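Local coordinates for protein member of DUF4221 family (Bacteroides vulgatus, PDB 3S9J) that is of unknown function but folds as a six-bladed beta-propeller of the DUF4221 family, at residues 116-121 / 168-173. Numbering follows the deposited sequence.
With FMT (formic acid), chain L.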
loop_
_atom_site.group_PDB
_atom_site.type_symbol
_atom_site.label_atom_id
_atom_site.label_comp_id
_atom_site.label_asym_id
_atom_site.label_seq_id
_atom_site.Cartn_x
_atom_site.Cartn_y
_atom_site.Cartn_z
ATOM N N TYR A 116 -10.762 18.045 -7.811
ATOM C CA TYR A 116 -9.533 18.545 -8.377
ATOM C C TYR A 116 -9.165 17.744 -9.622
ATOM O O TYR A 116 -9.086 16.532 -9.579
ATOM C CB TYR A 116 -8.368 18.396 -7.420
ATOM C CG TYR A 116 -8.572 18.965 -6.037
ATOM C CD1 TYR A 116 -9.112 18.183 -5.025
ATOM C CD2 TYR A 116 -8.165 20.260 -5.723
ATOM C CE1 TYR A 116 -9.296 18.676 -3.746
ATOM C CE2 TYR A 116 -8.319 20.759 -4.429
ATOM C CZ TYR A 116 -8.890 19.966 -3.441
ATOM O OH TYR A 116 -9.046 20.432 -2.168
ATOM N N ASN A 117 -8.841 18.437 -10.703
ATOM C CA ASN A 117 -8.197 17.804 -11.848
ATOM C C ASN A 117 -6.745 17.539 -11.522
ATOM O O ASN A 117 -6.041 18.420 -11.026
ATOM C CB ASN A 117 -8.328 18.706 -13.079
ATOM C CG ASN A 117 -7.660 18.133 -14.315
ATOM O OD1 ASN A 117 -8.070 17.083 -14.810
ATOM N ND2 ASN A 117 -6.616 18.816 -14.821
ATOM N N PHE A 118 -6.273 16.318 -11.766
ATOM C CA PHE A 118 -4.874 15.977 -11.464
ATOM C C PHE A 118 -4.265 15.384 -12.730
ATOM O O PHE A 118 -4.569 14.260 -13.141
ATOM C CB PHE A 118 -4.741 15.010 -10.263
ATOM C CG PHE A 118 -3.336 14.922 -9.632
ATOM C CD1 PHE A 118 -2.191 14.698 -10.395
ATOM C CD2 PHE A 118 -3.189 14.934 -8.250
ATOM C CE1 PHE A 118 -0.943 14.556 -9.797
ATOM C CE2 PHE A 118 -1.948 14.797 -7.640
ATOM C CZ PHE A 118 -0.811 14.607 -8.418
ATOM N N GLN A 119 -3.411 16.177 -13.357
ATOM C CA GLN A 119 -2.667 15.758 -14.545
ATOM C C GLN A 119 -1.268 16.267 -14.325
ATOM O O GLN A 119 -1.008 17.020 -13.363
ATOM C CB GLN A 119 -3.265 16.405 -15.796
ATOM C CG GLN A 119 -4.649 15.878 -16.148
ATOM C CD GLN A 119 -5.294 16.679 -17.284
ATOM O OE1 GLN A 119 -5.384 17.917 -17.239
ATOM N NE2 GLN A 119 -5.748 15.969 -18.308
ATOM N N THR A 120 -0.362 15.898 -15.213
ATOM C CA THR A 120 0.985 16.400 -15.121
ATOM C C THR A 120 0.915 17.910 -15.380
ATOM O O THR A 120 -0.067 18.421 -15.950
ATOM C CB THR A 120 1.933 15.754 -16.127
ATOM O OG1 THR A 120 1.585 16.155 -17.459
ATOM C CG2 THR A 120 1.897 14.182 -15.997
ATOM N N PRO A 121 1.952 18.633 -14.966
ATOM C CA PRO A 121 1.981 20.081 -15.309
ATOM C C PRO A 121 1.696 20.369 -16.786
ATOM O O PRO A 121 0.914 21.279 -17.099
ATOM C CB PRO A 121 3.398 20.485 -14.908
ATOM C CG PRO A 121 3.663 19.666 -13.665
ATOM C CD PRO A 121 2.996 18.279 -13.978
ATOM N N ALA A 168 4.619 13.343 -6.854
ATOM C CA ALA A 168 4.085 14.655 -7.173
ATOM C C ALA A 168 3.131 15.023 -6.060
ATOM O O ALA A 168 2.648 14.143 -5.354
ATOM C CB ALA A 168 3.369 14.655 -8.490
ATOM N N SER A 169 2.894 16.326 -5.884
ATOM C CA SER A 169 1.932 16.775 -4.876
ATOM C C SER A 169 0.902 17.665 -5.528
ATOM O O SER A 169 1.156 18.238 -6.576
ATOM C CB SER A 169 2.615 17.523 -3.737
ATOM O OG SER A 169 3.101 18.797 -4.177
ATOM N N GLN A 170 -0.267 17.734 -4.920
ATOM C CA GLN A 170 -1.302 18.656 -5.343
ATOM C C GLN A 170 -1.751 19.498 -4.172
ATOM O O GLN A 170 -2.053 18.987 -3.086
ATOM C CB GLN A 170 -2.493 17.886 -5.947
ATOM C CG GLN A 170 -3.564 18.839 -6.463
ATOM C CD GLN A 170 -4.545 18.184 -7.370
ATOM O OE1 GLN A 170 -5.050 17.084 -7.067
ATOM N NE2 GLN A 170 -4.844 18.836 -8.475
ATOM N N ASP A 171 -1.805 20.814 -4.385
ATOM C CA ASP A 171 -2.193 21.741 -3.351
ATOM C C ASP A 171 -3.696 21.642 -3.195
ATOM O O ASP A 171 -4.440 21.820 -4.154
ATOM C CB ASP A 171 -1.745 23.149 -3.746
ATOM C CG ASP A 171 -1.931 24.140 -2.642
ATOM O OD1 ASP A 171 -3.084 24.427 -2.314
ATOM O OD2 ASP A 171 -0.935 24.579 -2.045
ATOM N N LEU A 172 -4.158 21.400 -1.974
ATOM C CA LEU A 172 -5.588 21.211 -1.731
ATOM C C LEU A 172 -6.387 22.532 -1.705
ATOM O O LEU A 172 -7.609 22.526 -1.678
ATOM C CB LEU A 172 -5.774 20.431 -0.429
ATOM C CG LEU A 172 -5.173 19.013 -0.444
ATOM C CD1 LEU A 172 -5.161 18.417 0.959
ATOM C CD2 LEU A 172 -5.930 18.112 -1.446
ATOM N N ARG A 173 -5.701 23.668 -1.751
ATOM C CA ARG A 173 -6.410 24.940 -1.952
ATOM C C ARG A 173 -6.468 25.295 -3.436
ATOM O O ARG A 173 -7.524 25.573 -3.968
ATOM C CB ARG A 173 -5.778 26.079 -1.191
ATOM C CG ARG A 173 -6.582 27.381 -1.428
ATOM C CD ARG A 173 -6.150 28.511 -0.650
ATOM N NE ARG A 173 -6.839 29.731 -1.099
ATOM C CZ ARG A 173 -8.083 30.075 -0.763
ATOM N NH1 ARG A 173 -8.816 29.290 0.035
ATOM N NH2 ARG A 173 -8.610 31.203 -1.217
HETATM C C FMT L . 4.804 16.594 -17.919
HETATM O O1 FMT L . 4.639 17.605 -17.195
HETATM O O2 FMT L . 3.921 16.046 -18.616
#
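The amide of Gln170 lies between the side chains of Tyr116 and Phe118, turned 44° from the tyrosine ring and 70° from the phenylalanine ring, so that it stacks on neither. OE1 approaches both rings obliquely; on the tyrosine its nearest atom is CB, at 3.6 Å. Phe118 is modelled in two positions, and what is said of its ring holds for one of them. There the ring also meets the aliphatic root of the glutamine, with CE2 3.6 Å from Gln170 CB, and the methyl group of Ala168 sits at the ring edge, near its plane, 4.2 Å from Phe118 CZ. At the edge of the Tyr116 ring, near its plane, sits the carbonyl of Leu172; the phenol OH donates to Leu172 O over 2.6 Å, in the carbonyl plane and on a lone pair. Leu172 CD2 packs 4.0 Å from Tyr116 CZ. With CG anti to the backbone N (chi1 -177°) and the chain extended beyond it, Gln170 reaches across to the other segment, where NE2 gives a 2.8 Å hydrogen bond to Asn117 O. That donor stands above the carbonyl plane of Asn117, although the acceptor lies close to the plane of the amide. NE2 also bonds to Gly175 O, and these two carbonyls fix the rotation of the buried amide. Replacing Tyr116 by a phenylalanine would probably leave Leu172 O without its phenol donor and the turn after strand 165-171 less firmly tied to strand 112-117. Within that turn, Asp171 OD1 accepts from Arg173 N, an Asx turn. The contact thus joins the end of outermost strand 112-117 and the residues after it to the end of inner strand 165-171 and its turn, by side-chain packing and side-chain-to-carbonyl bonds, the face-to-face packing of successive blades in a beta-propeller.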